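Local coordinates for protein cyclase (Uncultured organism, PDB 5IBZ) that belongs to the putative cyclase family, may have arylformamidase activity, and binds acetylphosphate in the crystal, at residues 23-28 / 126-131; 110-115 / 281-286; 116-121 / 141-146; 202-207 / 247-252. One frame throughout, in Å; residues are numbered along the deposited sequence.

In the fold
Contacts 2, 3 and 4 bring residues to the acetylphosphate pocket; contact 1 lies farther out, its centre about 22 Å from the centre of the chain. Contacts 2 and 4 have centres about 8 Å apart and share the mixed sheet, where the backbone of Ile282 and Trp283 probably bonds to that of Asn249 and Ala247. Contact 2 supplies Asp115 and Glu281 to the pocket, contact 4 Ile250. Contact 3 follows directly in sequence from 110-115, and its His119 reaches the same ligand although the centres of contacts 2 and 3 are about 19 Å apart. Contact 1 adjoins contact 3, centres about 11 Å apart, through Gln28 OE1 and Leu146 N, 2.9 Å apart in a probable hydrogen bond.

Contact 1. Residues 23-28 / 126-131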
loop_
_atom_site.group_PDB
_atom_site.type_symbol
_atom_site.label_atom_id
_atom_site.label_comp_id
_atom_site.label_asym_id
_atom_site.label_seq_id
_atom_site.Cartn_x
_atom_site.Cartn_y
_atom_site.Cartn_z
ATOM N N TRP B 23 -9.722 -24.854 -27.632
ATOM C CA TRP B 23 -10.493 -25.299 -26.478
ATOM C C TRP B 23 -11.845 -24.601 -26.427
ATOM O O TRP B 23 -12.455 -24.469 -25.359
ATOM C CB TRP B 23 -9.701 -25.051 -25.194
ATOM C CG TRP B 23 -8.351 -25.710 -25.207
ATOM C CD1 TRP B 23 -8.082 -27.034 -25.028
ATOM C CD2 TRP B 23 -7.084 -25.068 -25.392
ATOM N NE1 TRP B 23 -6.737 -27.263 -25.107
ATOM C CE2 TRP B 23 -6.095 -26.068 -25.324
ATOM C CE3 TRP B 23 -6.687 -23.736 -25.613
ATOM C CZ2 TRP B 23 -4.738 -25.785 -25.451
ATOM C CZ3 TRP B 23 -5.347 -23.471 -25.764
ATOM C CH2 TRP B 23 -4.390 -24.481 -25.675
ATOM N N GLY B 24 -12.318 -24.172 -27.598
ATOM C CA GLY B 24 -13.606 -23.521 -27.730
ATOM C C GLY B 24 -13.448 -22.021 -27.818
ATOM O O GLY B 24 -12.504 -21.472 -27.280
ATOM N N ASP B 25 -14.384 -21.347 -28.474
ATOM C CA ASP B 25 -14.255 -19.913 -28.642
ATOM C C ASP B 25 -14.675 -19.120 -27.393
ATOM O O ASP B 25 -14.530 -17.909 -27.365
ATOM C CB ASP B 25 -15.044 -19.476 -29.877
ATOM C CG ASP B 25 -14.372 -19.941 -31.184
ATOM O OD1 ASP B 25 -13.136 -19.784 -31.311
ATOM O OD2 ASP B 25 -15.062 -20.478 -32.066
ATOM N N ASP B 26 -15.119 -19.812 -26.340
ATOM C CA ASP B 26 -15.390 -19.119 -25.072
ATOM C C ASP B 26 -14.367 -19.471 -23.988
ATOM O O ASP B 26 -14.450 -18.974 -22.861
ATOM C CB ASP B 26 -16.812 -19.418 -24.561
ATOM C CG ASP B 26 -17.882 -18.655 -25.327
ATOM O OD1 ASP B 26 -17.589 -17.550 -25.825
ATOM O OD2 ASP B 26 -19.022 -19.156 -25.422
ATOM N N ASP B 27 -13.372 -20.278 -24.333
ATOM C CA ASP B 27 -12.312 -20.632 -23.397
ATOM C C ASP B 27 -11.553 -19.415 -22.863
ATOM O O ASP B 27 -11.220 -18.492 -23.611
ATOM C CB ASP B 27 -11.315 -21.576 -24.046
ATOM C CG ASP B 27 -10.154 -21.870 -23.144
ATOM O OD1 ASP B 27 -10.406 -22.439 -22.049
ATOM O OD2 ASP B 27 -9.008 -21.533 -23.522
ATOM N N GLN B 28 -11.274 -19.443 -21.566
ATOM C CA GLN B 28 -10.424 -18.443 -20.929
ATOM C C GLN B 28 -9.182 -19.010 -20.272
ATOM O O GLN B 28 -8.460 -18.254 -19.630
ATOM C CB GLN B 28 -11.214 -17.657 -19.877
ATOM C CG GLN B 28 -12.354 -16.867 -20.465
ATOM C CD GLN B 28 -13.038 -15.991 -19.441
ATOM O OE1 GLN B 28 -12.387 -15.285 -18.679
ATOM N NE2 GLN B 28 -14.364 -16.040 -19.412
ATOM N N LEU B 126 -6.855 -9.852 -27.120
ATOM C CA LEU B 126 -6.064 -10.770 -26.318
ATOM C C LEU B 126 -6.326 -12.206 -26.775
ATOM O O LEU B 126 -7.055 -12.437 -27.753
ATOM C CB LEU B 126 -6.390 -10.596 -24.834
ATOM C CG LEU B 126 -5.850 -9.346 -24.139
ATOM C CD1 LEU B 126 -6.684 -8.111 -24.427
ATOM C CD2 LEU B 126 -5.804 -9.614 -22.668
ATOM N N TYR B 127 -5.732 -13.173 -26.079
ATOM C CA TYR B 127 -5.975 -14.592 -26.358
ATOM C C TYR B 127 -7.463 -14.893 -26.636
ATOM O O TYR B 127 -8.354 -14.408 -25.951
ATOM C CB TYR B 127 -5.463 -15.471 -25.190
ATOM C CG TYR B 127 -6.019 -16.876 -25.285
ATOM C CD1 TYR B 127 -5.610 -17.736 -26.298
ATOM C CD2 TYR B 127 -7.003 -17.307 -24.427
ATOM C CE1 TYR B 127 -6.169 -19.007 -26.426
ATOM C CE2 TYR B 127 -7.566 -18.569 -24.546
ATOM C CZ TYR B 127 -7.155 -19.401 -25.548
ATOM O OH TYR B 127 -7.744 -20.635 -25.667
ATOM N N ASN B 128 -7.702 -15.683 -27.676
ATOM C CA ASN B 128 -9.029 -16.169 -28.058
ATOM C C ASN B 128 -10.012 -15.067 -28.419
ATOM O O ASN B 128 -11.230 -15.258 -28.383
ATOM C CB ASN B 128 -9.641 -17.038 -26.954
ATOM C CG ASN B 128 -10.391 -18.235 -27.509
ATOM O OD1 ASN B 128 -10.269 -18.575 -28.685
ATOM N ND2 ASN B 128 -11.190 -18.861 -26.670
ATOM N N GLY B 129 -9.476 -13.926 -28.803
ATOM C CA GLY B 129 -10.306 -12.850 -29.308
ATOM C C GLY B 129 -10.926 -11.957 -28.248
ATOM O O GLY B 129 -11.809 -11.128 -28.550
ATOM N N VAL B 130 -10.469 -12.111 -27.014
ATOM C CA VAL B 130 -10.979 -11.287 -25.917
ATOM C C VAL B 130 -10.626 -9.829 -26.199
ATOM O O VAL B 130 -9.483 -9.516 -26.492
ATOM C CB VAL B 130 -10.413 -11.745 -24.576
ATOM C CG1 VAL B 130 -10.695 -10.728 -23.476
ATOM C CG2 VAL B 130 -10.969 -13.097 -24.210
ATOM N N PRO B 131 -11.629 -8.929 -26.178
ATOM C CA PRO B 131 -11.291 -7.535 -26.458
ATOM C C PRO B 131 -10.480 -6.897 -25.353
ATOM O O PRO B 131 -10.726 -7.191 -24.171
ATOM C CB PRO B 131 -12.657 -6.847 -26.576
ATOM C CG PRO B 131 -13.618 -7.730 -25.869
ATOM C CD PRO B 131 -13.076 -9.133 -25.992
HETATM O O HOH W 1 -9.655 -21.964 -27.387
HETATM O O HOH W 2 -13.183 -15.614 -26.509
HETATM O O HOH W 3 -12.084 -17.602 -30.656
#
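Residues 23-28 and 126-131 approach as two loops, Asp25 and Asn128 having the nearest CA atoms, 6.5 Å apart. Gly24 to Asp27 form a type I beta turn, and the carbonyls of its first and last residues accept from Asn128. Asn128 ND2 gives one proton to Gly24 O at 3.0 Å and the other to Asp27 O at 3.1 Å; both bonds are nearly straight, and both acceptors lie close to the amide plane. Gly24 O thus takes Asn128 ND2 as well as Asp27 N of its own turn. Across from this turn, Gly129 and Val130 both face Leu126 in a G1 beta bulge. The rotation of the Asn128 amide is further fixed by Gly21 N, which bonds to Asn128 OD1. Beside it, Tyr127 OH donates to the anti lone pair of Asp27 OD2 at 2.6 Å, the carboxylate standing almost upright to the phenol ring, with 81° between planes. Asp27 CG lies anti to the backbone N (chi1 175°), which brings the carboxylate to the hydroxyl. Tyr127 OH also meets the edge of the Trp23 indole, 3.3 Å from Trp23 CE3, while a water links this hydroxyl to Trp23 N and Gly24 O.

Contact 2. Residues 110-115 / 281-286; sequences GSTQWD and EIWWLE. With UVW (acetylphosphate), chain F.
This is a buried antiparallel strand pairing, where the end of strand 278-281 meets strand 113-115 in the mixed sheet. Gln113 and Glu281 form a hydrogen-bonded pair, with Gln113 N to Glu281 O and Glu281 N to Gln113 O both 3.1 Å. Gln113 O takes a second proton from Trp283 NE1 at 3.1 Å, nearly straight at 168°; the two donors come from opposite faces of the carbonyl plane. That bond fixes the indole of Trp283, whose edge points at a face of Trp114 in a T-shaped stack with six-membered ring centroids 5.3 Å apart and planes at 74°. Thr112 CG2 sits over the five-membered ring of Trp283 in a CH-pi contact, and Thr112 OG1 donates to Ile282 O at 2.7 Å. With OG1 beside the backbone N (chi1 -58°) and CG2 anti to it, the hydroxyl faces the carbonyl and the methyl the indole. In the pocket, Glu281 OE2 lies 2.6 Å from acetylphosphate O2P. Glu281 OE1 and Asp115 OD2 crowd together at 3.2 Å without a hydrogen bond between them. Backbone bonds of Trp114 with Ser315 and Trp283 with Ala247 tie the segments to strands 314-316 and 244-247, and Trp283 packs on Val201 of strand 199-203.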
loop_
_atom_site.group_PDB
_atom_site.type_symbol
_atom_site.label_atom_id
_atom_site.label_comp_id
_atom_site.label_asym_id
_atom_site.label_seq_id
_atom_site.Cartn_x
_atom_site.Cartn_y
_atom_site.Cartn_z
ATOM N N GLY B 110 5.859 -8.271 -9.200
ATOM C CA GLY B 110 6.993 -7.723 -8.479
ATOM C C GLY B 110 7.974 -8.722 -7.888
ATOM O O GLY B 110 8.941 -8.312 -7.266
ATOM N N SER B 111 7.732 -10.012 -8.096
ATOM C CA SER B 111 8.550 -11.065 -7.503
ATOM C C SER B 111 8.438 -12.324 -8.366
ATOM O O SER B 111 8.016 -12.249 -9.511
ATOM C CB SER B 111 8.118 -11.335 -6.056
ATOM O OG SER B 111 9.077 -12.105 -5.351
ATOM N N THR B 112 8.817 -13.484 -7.836
ATOM C CA THR B 112 8.507 -14.751 -8.490
ATOM C C THR B 112 7.027 -14.738 -8.873
ATOM O O THR B 112 6.175 -14.435 -8.045
ATOM C CB THR B 112 8.828 -15.931 -7.565
ATOM O OG1 THR B 112 10.220 -15.869 -7.199
ATOM C CG2 THR B 112 8.495 -17.240 -8.228
ATOM N N GLN B 113 6.725 -15.062 -10.126
ATOM C CA GLN B 113 5.392 -14.789 -10.649
ATOM C C GLN B 113 4.961 -15.705 -11.773
ATOM O O GLN B 113 5.798 -16.271 -12.491
ATOM C CB GLN B 113 5.324 -13.339 -11.160
ATOM C CG GLN B 113 6.122 -13.101 -12.450
ATOM C CD GLN B 113 6.320 -11.632 -12.740
ATOM O OE1 GLN B 113 5.683 -11.046 -13.609
ATOM N NE2 GLN B 113 7.170 -11.022 -11.963
ATOM N N TRP B 114 3.644 -15.805 -11.918
ATOM C CA TRP B 114 2.998 -16.156 -13.191
ATOM C C TRP B 114 2.365 -14.894 -13.748
ATOM O O TRP B 114 1.789 -14.101 -12.994
ATOM C CB TRP B 114 1.887 -17.188 -13.052
ATOM C CG TRP B 114 2.295 -18.590 -12.900
ATOM C CD1 TRP B 114 2.015 -19.389 -11.844
ATOM C CD2 TRP B 114 3.016 -19.403 -13.837
ATOM N NE1 TRP B 114 2.511 -20.650 -12.054
ATOM C CE2 TRP B 114 3.133 -20.689 -13.267
ATOM C CE3 TRP B 114 3.576 -19.173 -15.083
ATOM C CZ2 TRP B 114 3.798 -21.722 -13.895
ATOM C CZ3 TRP B 114 4.217 -20.209 -15.721
ATOM C CH2 TRP B 114 4.335 -21.470 -15.120
ATOM N N ASP B 115 2.436 -14.753 -15.062
ATOM C CA ASP B 115 1.693 -13.727 -15.781
ATOM C C ASP B 115 0.502 -14.381 -16.423
ATOM O O ASP B 115 0.640 -15.397 -17.104
ATOM C CB ASP B 115 2.567 -13.065 -16.828
ATOM C CG ASP B 115 3.802 -12.422 -16.216
ATOM O OD1 ASP B 115 3.764 -12.067 -15.012
ATOM O OD2 ASP B 115 4.818 -12.297 -16.934
ATOM N N GLU B 281 8.239 -15.712 -14.314
ATOM C CA GLU B 281 9.444 -14.893 -14.262
ATOM C C GLU B 281 9.977 -14.779 -12.853
ATOM O O GLU B 281 9.219 -14.865 -11.879
ATOM C CB GLU B 281 9.175 -13.487 -14.817
ATOM C CG GLU B 281 8.857 -13.515 -16.308
ATOM C CD GLU B 281 8.264 -12.230 -16.849
ATOM O OE1 GLU B 281 7.761 -11.401 -16.071
ATOM O OE2 GLU B 281 8.340 -12.065 -18.082
ATOM N N ILE B 282 11.273 -14.534 -12.767
ATOM C CA ILE B 282 12.012 -14.349 -11.505
ATOM C C ILE B 282 11.896 -15.572 -10.578
ATOM O O ILE B 282 11.852 -15.481 -9.346
ATOM C CB ILE B 282 11.579 -13.061 -10.724
ATOM C CG1 ILE B 282 11.128 -11.945 -11.688
ATOM C CG2 ILE B 282 12.763 -12.612 -9.880
ATOM C CD1 ILE B 282 10.857 -10.599 -11.018
ATOM N N TRP B 283 11.913 -16.751 -11.175
ATOM C CA TRP B 283 12.030 -17.971 -10.388
ATOM C C TRP B 283 13.489 -18.164 -9.966
ATOM O O TRP B 283 14.401 -17.572 -10.558
ATOM C CB TRP B 283 11.516 -19.186 -11.190
ATOM C CG TRP B 283 10.026 -19.187 -11.470
ATOM C CD1 TRP B 283 9.226 -18.106 -11.691
ATOM C CD2 TRP B 283 9.176 -20.337 -11.568
ATOM N NE1 TRP B 283 7.926 -18.507 -11.923
ATOM C CE2 TRP B 283 7.870 -19.874 -11.849
ATOM C CE3 TRP B 283 9.388 -21.713 -11.428
ATOM C CZ2 TRP B 283 6.797 -20.738 -12.018
ATOM C CZ3 TRP B 283 8.315 -22.571 -11.597
ATOM C CH2 TRP B 283 7.043 -22.083 -11.883
ATOM N N TRP B 284 13.710 -18.968 -8.925
ATOM C CA TRP B 284 15.037 -19.227 -8.374
ATOM C C TRP B 284 15.352 -20.693 -8.553
ATOM O O TRP B 284 14.702 -21.552 -7.949
ATOM C CB TRP B 284 15.113 -18.858 -6.888
ATOM C CG TRP B 284 16.493 -19.079 -6.338
ATOM C CD1 TRP B 284 16.947 -20.181 -5.670
ATOM C CD2 TRP B 284 17.604 -18.181 -6.440
ATOM N NE1 TRP B 284 18.278 -20.026 -5.353
ATOM C CE2 TRP B 284 18.703 -18.806 -5.813
ATOM C CE3 TRP B 284 17.782 -16.908 -7.010
ATOM C CZ2 TRP B 284 19.954 -18.188 -5.719
ATOM C CZ3 TRP B 284 19.022 -16.304 -6.915
ATOM C CH2 TRP B 284 20.093 -16.950 -6.282
ATOM N N LEU B 285 16.342 -20.988 -9.396
ATOM C CA LEU B 285 16.559 -22.354 -9.847
ATOM C C LEU B 285 17.908 -22.948 -9.468
ATOM O O LEU B 285 18.204 -24.083 -9.835
ATOM C CB LEU B 285 16.394 -22.393 -11.373
ATOM C CG LEU B 285 15.013 -21.933 -11.862
ATOM C CD1 LEU B 285 14.929 -21.976 -13.376
ATOM C CD2 LEU B 285 13.895 -22.755 -11.242
ATOM N N GLU B 286 18.735 -22.184 -8.757
ATOM C CA GLU B 286 20.103 -22.616 -8.488
ATOM C C GLU B 286 20.179 -23.930 -7.714
ATOM O O GLU B 286 20.991 -24.809 -8.043
ATOM C CB GLU B 286 20.869 -21.533 -7.717
ATOM C CG GLU B 286 22.381 -21.850 -7.681
ATOM C CD GLU B 286 23.238 -20.776 -7.031
ATOM O OE1 GLU B 286 22.873 -19.592 -7.078
ATOM O OE2 GLU B 286 24.305 -21.126 -6.485
HETATM C C1 UVW F . 8.445 -6.303 -18.822
HETATM O O1 UVW F . 7.860 -5.689 -17.996
HETATM C C1M UVW F . 9.406 -5.588 -19.769
HETATM O O2 UVW F . 8.278 -7.685 -18.951
HETATM P P UVW F . 7.168 -8.546 -18.096
HETATM O O1P UVW F . 5.817 -7.870 -18.122
HETATM O O2P UVW F . 7.102 -9.901 -18.761
HETATM O O3P UVW F . 7.587 -8.718 -16.659
#

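Contact 3. Residues 116-121 / 141-146. With UVW (acetylphosphate), chain F.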
loop_
_atom_site.group_PDB
_atom_site.type_symbol
_atom_site.label_atom_id
_atom_site.label_comp_id
_atom_site.label_asym_id
_atom_site.label_seq_id
_atom_site.Cartn_x
_atom_site.Cartn_y
_atom_site.Cartn_z
ATOM N N ALA B 116 -0.684 -13.836 -16.171
ATOM C CA ALA B 116 -1.918 -14.340 -16.788
ATOM C C ALA B 116 -1.981 -13.980 -18.257
ATOM O O ALA B 116 -1.210 -13.147 -18.742
ATOM C CB ALA B 116 -3.123 -13.777 -16.076
ATOM N N LEU B 117 -2.932 -14.580 -18.958
ATOM C CA LEU B 117 -3.102 -14.264 -20.376
ATOM C C LEU B 117 -3.648 -12.838 -20.560
ATOM O O LEU B 117 -3.613 -12.292 -21.658
ATOM C CB LEU B 117 -4.022 -15.288 -21.037
ATOM C CG LEU B 117 -3.598 -16.735 -20.841
ATOM C CD1 LEU B 117 -4.544 -17.643 -21.607
ATOM C CD2 LEU B 117 -2.142 -16.984 -21.264
ATOM N N SER B 118 -4.168 -12.249 -19.488
ATOM C CA SER B 118 -4.585 -10.846 -19.500
ATOM C C SER B 118 -3.428 -9.869 -19.320
ATOM O O SER B 118 -3.633 -8.662 -19.342
ATOM C CB SER B 118 -5.626 -10.604 -18.403
ATOM O OG SER B 118 -5.219 -11.201 -17.175
ATOM N N HIS B 119 -2.207 -10.367 -19.111
ATOM C CA HIS B 119 -1.060 -9.488 -18.859
ATOM C C HIS B 119 -0.479 -8.835 -20.117
ATOM O O HIS B 119 0.105 -7.759 -20.024
ATOM C CB HIS B 119 0.062 -10.262 -18.138
ATOM C CG HIS B 119 1.334 -9.493 -17.977
ATOM N ND1 HIS B 119 1.401 -8.295 -17.298
ATOM C CD2 HIS B 119 2.594 -9.753 -18.402
ATOM C CE1 HIS B 119 2.645 -7.849 -17.317
ATOM N NE2 HIS B 119 3.388 -8.717 -17.982
ATOM N N GLY B 120 -0.591 -9.486 -21.279
ATOM C CA GLY B 120 0.083 -8.994 -22.470
ATOM C C GLY B 120 -0.554 -9.468 -23.754
ATOM O O GLY B 120 -1.096 -10.568 -23.819
ATOM N N TRP B 121 -0.458 -8.636 -24.779
ATOM C CA TRP B 121 -1.050 -8.927 -26.073
ATOM C C TRP B 121 -0.495 -7.931 -27.074
ATOM O O TRP B 121 0.422 -7.190 -26.761
ATOM C CB TRP B 121 -2.581 -8.853 -26.005
ATOM C CG TRP B 121 -3.151 -7.481 -25.728
ATOM C CD1 TRP B 121 -3.673 -6.597 -26.648
ATOM C CD2 TRP B 121 -3.286 -6.844 -24.450
ATOM N NE1 TRP B 121 -4.102 -5.463 -26.019
ATOM C CE2 TRP B 121 -3.889 -5.584 -24.670
ATOM C CE3 TRP B 121 -2.966 -7.217 -23.143
ATOM C CZ2 TRP B 121 -4.144 -4.684 -23.630
ATOM C CZ3 TRP B 121 -3.239 -6.336 -22.110
ATOM C CH2 TRP B 121 -3.814 -5.085 -22.358
ATOM N N GLY B 141 -13.885 -4.075 -12.422
ATOM C CA GLY B 141 -13.768 -5.515 -12.575
ATOM C C GLY B 141 -12.398 -6.093 -12.891
ATOM O O GLY B 141 -12.238 -7.317 -12.961
ATOM N N GLY B 142 -11.394 -5.241 -13.074
ATOM C CA GLY B 142 -10.069 -5.713 -13.420
ATOM C C GLY B 142 -10.096 -6.456 -14.735
ATOM O O GLY B 142 -10.817 -6.069 -15.648
ATOM N N ALA B 143 -9.332 -7.536 -14.824
ATOM C CA ALA B 143 -9.432 -8.430 -15.972
ATOM C C ALA B 143 -10.757 -9.215 -15.898
ATOM O O ALA B 143 -10.845 -10.239 -15.208
ATOM C CB ALA B 143 -8.246 -9.355 -16.013
ATOM N N THR B 144 -11.795 -8.739 -16.588
ATOM C CA THR B 144 -13.121 -9.342 -16.466
ATOM C C THR B 144 -13.212 -10.636 -17.260
ATOM O O THR B 144 -14.122 -11.452 -17.051
ATOM C CB THR B 144 -14.246 -8.393 -16.931
ATOM O OG1 THR B 144 -14.152 -8.139 -18.344
ATOM C CG2 THR B 144 -14.191 -7.095 -16.152
ATOM N N LYS B 145 -12.250 -10.802 -18.160
ATOM C CA LYS B 145 -11.981 -12.055 -18.849
ATOM C C LYS B 145 -10.477 -12.299 -18.730
ATOM O O LYS B 145 -9.687 -11.356 -18.659
ATOM C CB LYS B 145 -12.430 -11.994 -20.315
ATOM C CG LYS B 145 -13.938 -12.042 -20.497
ATOM C CD LYS B 145 -14.353 -12.124 -21.951
ATOM C CE LYS B 145 -15.840 -12.406 -22.043
ATOM N NZ LYS B 145 -16.229 -12.691 -23.457
ATOM N N LEU B 146 -10.092 -13.576 -18.689
ATOM C CA LEU B 146 -8.690 -14.001 -18.639
ATOM C C LEU B 146 -7.950 -13.580 -17.359
ATOM O O LEU B 146 -6.708 -13.563 -17.317
ATOM C CB LEU B 146 -7.922 -13.476 -19.853
ATOM C CG LEU B 146 -8.515 -13.779 -21.244
ATOM C CD1 LEU B 146 -7.654 -13.176 -22.345
ATOM C CD2 LEU B 146 -8.699 -15.274 -21.477
HETATM C C1 UVW F . 8.445 -6.303 -18.822
HETATM O O1 UVW F . 7.860 -5.689 -17.996
HETATM C C1M UVW F . 9.406 -5.588 -19.769
HETATM O O2 UVW F . 8.278 -7.685 -18.951
HETATM P P UVW F . 7.168 -8.546 -18.096
HETATM O O1P UVW F . 5.817 -7.870 -18.122
HETATM O O2P UVW F . 7.102 -9.901 -18.761
HETATM O O3P UVW F . 7.587 -8.718 -16.659
HETATM O O HOH W 4 -5.194 -15.808 -17.667
#
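The type I beta turn from Ala116 to His119 brings His119 to the acetylphosphate pocket, and loop 141-146 holds the turn through Ser118. Ser118 OG donates to Leu146 O at 2.8 Å, approaching from above the carbonyl plane, 52° out of it. The hydroxyl sits between the backbone N and the carbonyl carbon (chi1 46°), a rotation that aims it at this oxygen. Ser118 CB rests 3.8 Å from Ala143 CB and 4.0 Å from Leu146 CB. Water 4 gives Leu146 O a second proton at 2.7 Å and accepts from Leu117 N, which couples the same carbonyl to the turn backbone. With an alanine here in place of Ser118, Leu146 O is likely to lose its side-chain donor, leaving the water-mediated link to the turn. The next residue, His119, donates through His119 NE2 to acetylphosphate O1P at 2.6 Å, 155° at the proton, with the oxygen at the ring edge. His119 ND1 bonds to Ala100 O of the second subunit. Both ring nitrogens are engaged, one by the ligand and one across the interface, which probably limits rotation of the imidazole; the Ser118 bond is consistent with a steadying of the turn that carries it.

Contact 4. Residues 202-207 / 247-252; sequences IRTGLV and ADNIAL
Asp248 reaches from loop 247-252 into the bend Thr204-Gly205 after strand 199-203. Asp248 CB packs on Val207 CG1 at 3.7 Å. CG lies between the backbone N and the carbonyl carbon (chi1 65°), which turns the carboxylate into the bend. Asp248 OD1 is gripped twice: Thr204 N reaches it on the syn side at 2.7 Å, and Thr204 OG1, also at 2.7 Å, comes from above the carboxylate plane, 43° out of it. Asp248 OD2 accepts from Gly205 N at 2.9 Å, again on the syn side. Thr204 OG1 in turn accepts from Leu206 N, an ST turn. The backbone is held too: Val207 N donates to Asp248 O at 3.0 Å, and Ile202 forms a parallel bridge with Ala247. Leu206 CD2 lies 3.7 Å from Asn249 CB, and Ile250 contributes to the acetylphosphate pocket. Replacing Asp248 with an alanine would probably leave Thr204 N, Thr204 OG1 and Gly205 N without their carboxylate acceptors and free the bend to shift. Arg203, engaged by Glu208 and Asp163, lies beyond salt-bridge range of Asp248 and directs no N-H at it. Three donors converging on a buried carboxylate would be expected to favour its ionised form.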
loop_
_atom_site.group_PDB
_atom_site.type_symbol
_atom_site.label_atom_id
_atom_site.label_comp_id
_atom_site.label_asym_id
_atom_site.label_seq_id
_atom_site.Cartn_x
_atom_site.Cartn_y
_atom_site.Cartn_z
ATOM N N ILE B 202 13.216 -22.878 -17.114
ATOM C CA ILE B 202 14.487 -22.622 -17.799
ATOM C C ILE B 202 15.478 -21.900 -16.908
ATOM O O ILE B 202 15.190 -20.777 -16.431
ATOM C CB ILE B 202 14.271 -21.766 -19.066
ATOM C CG1 ILE B 202 13.204 -22.420 -19.952
ATOM C CG2 ILE B 202 15.583 -21.583 -19.840
ATOM C CD1 ILE B 202 12.800 -21.565 -21.138
ATOM N N ARG B 203 16.631 -22.523 -16.669
ATOM C CA ARG B 203 17.709 -21.855 -15.935
ATOM C C ARG B 203 18.646 -21.100 -16.881
ATOM O O ARG B 203 19.368 -21.721 -17.699
ATOM C CB ARG B 203 18.521 -22.848 -15.097
ATOM C CG ARG B 203 19.675 -22.161 -14.365
ATOM C CD ARG B 203 20.218 -22.989 -13.197
ATOM N NE ARG B 203 21.343 -22.321 -12.540
ATOM C CZ ARG B 203 22.625 -22.639 -12.707
ATOM N NH1 ARG B 203 22.999 -23.607 -13.530
ATOM N NH2 ARG B 203 23.539 -21.960 -12.046
ATOM N N THR B 204 18.589 -19.770 -16.742
ATOM C CA THR B 204 19.439 -18.803 -17.442
ATOM C C THR B 204 20.554 -18.229 -16.574
ATOM O O THR B 204 21.507 -17.613 -17.080
ATOM C CB THR B 204 18.652 -17.582 -17.936
ATOM O OG1 THR B 204 18.402 -16.695 -16.835
ATOM C CG2 THR B 204 17.363 -17.972 -18.610
ATOM N N GLY B 205 20.399 -18.390 -15.271
ATOM C CA GLY B 205 21.371 -17.907 -14.298
ATOM C C GLY B 205 21.242 -16.433 -13.948
ATOM O O GLY B 205 21.924 -15.954 -13.043
ATOM N N LEU B 206 20.385 -15.692 -14.649
ATOM C CA LEU B 206 20.451 -14.235 -14.546
ATOM C C LEU B 206 20.197 -13.735 -13.114
ATOM O O LEU B 206 20.950 -12.880 -12.610
ATOM C CB LEU B 206 19.478 -13.579 -15.531
ATOM C CG LEU B 206 19.549 -12.046 -15.569
ATOM C CD1 LEU B 206 20.900 -11.572 -16.071
ATOM C CD2 LEU B 206 18.415 -11.412 -16.389
ATOM N N VAL B 207 19.172 -14.262 -12.442
ATOM C CA VAL B 207 18.833 -13.788 -11.106
ATOM C C VAL B 207 19.948 -14.107 -10.088
ATOM O O VAL B 207 20.053 -13.451 -9.038
ATOM C CB VAL B 207 17.474 -14.377 -10.630
ATOM C CG1 VAL B 207 17.577 -15.865 -10.415
ATOM C CG2 VAL B 207 16.983 -13.688 -9.388
ATOM N N ALA B 247 11.141 -18.908 -16.091
ATOM C CA ALA B 247 12.592 -18.758 -16.070
ATOM C C ALA B 247 13.075 -17.950 -14.870
ATOM O O ALA B 247 12.290 -17.275 -14.180
ATOM C CB ALA B 247 13.086 -18.101 -17.364
ATOM N N ASP B 248 14.375 -18.071 -14.620
ATOM C CA ASP B 248 15.060 -17.316 -13.583
ATOM C C ASP B 248 15.686 -16.027 -14.143
ATOM O O ASP B 248 16.748 -15.579 -13.697
ATOM C CB ASP B 248 16.132 -18.185 -12.939
ATOM C CG ASP B 248 17.226 -18.547 -13.904
ATOM O OD1 ASP B 248 17.000 -18.320 -15.116
ATOM O OD2 ASP B 248 18.297 -19.052 -13.460
ATOM N N ASN B 249 15.020 -15.423 -15.119
ATOM C CA ASN B 249 15.355 -14.059 -15.534
ATOM C C ASN B 249 14.139 -13.179 -15.236
ATOM O O ASN B 249 13.219 -13.605 -14.509
ATOM C CB ASN B 249 15.797 -14.003 -16.999
ATOM C CG ASN B 249 14.745 -14.504 -17.955
ATOM O OD1 ASN B 249 13.589 -14.687 -17.577
ATOM N ND2 ASN B 249 15.140 -14.707 -19.222
ATOM N N ILE B 250 14.110 -11.952 -15.747
ATOM C CA ILE B 250 13.060 -11.015 -15.373
ATOM C C ILE B 250 11.972 -10.932 -16.447
ATOM O O ILE B 250 10.802 -10.714 -16.136
ATOM C CB ILE B 250 13.615 -9.585 -15.118
ATOM C CG1 ILE B 250 14.917 -9.631 -14.316
ATOM C CG2 ILE B 250 12.574 -8.755 -14.416
ATOM C CD1 ILE B 250 14.854 -10.353 -12.979
ATOM N N ALA B 251 12.350 -11.135 -17.707
ATOM C CA ALA B 251 11.426 -10.941 -18.824
ATOM C C ALA B 251 11.121 -12.184 -19.667
ATOM O O ALA B 251 10.435 -12.067 -20.680
ATOM C CB ALA B 251 11.976 -9.869 -19.730
ATOM N N LEU B 252 11.675 -13.331 -19.279
ATOM C CA LEU B 252 11.616 -14.606 -20.028
ATOM C C LEU B 252 12.302 -14.549 -21.386
ATOM O O LEU B 252 13.289 -15.252 -21.611
ATOM C CB LEU B 252 10.171 -15.095 -20.223
ATOM C CG LEU B 252 10.117 -16.428 -20.999
ATOM C CD1 LEU B 252 10.965 -17.510 -20.351
ATOM C CD2 LEU B 252 8.674 -16.903 -21.149
#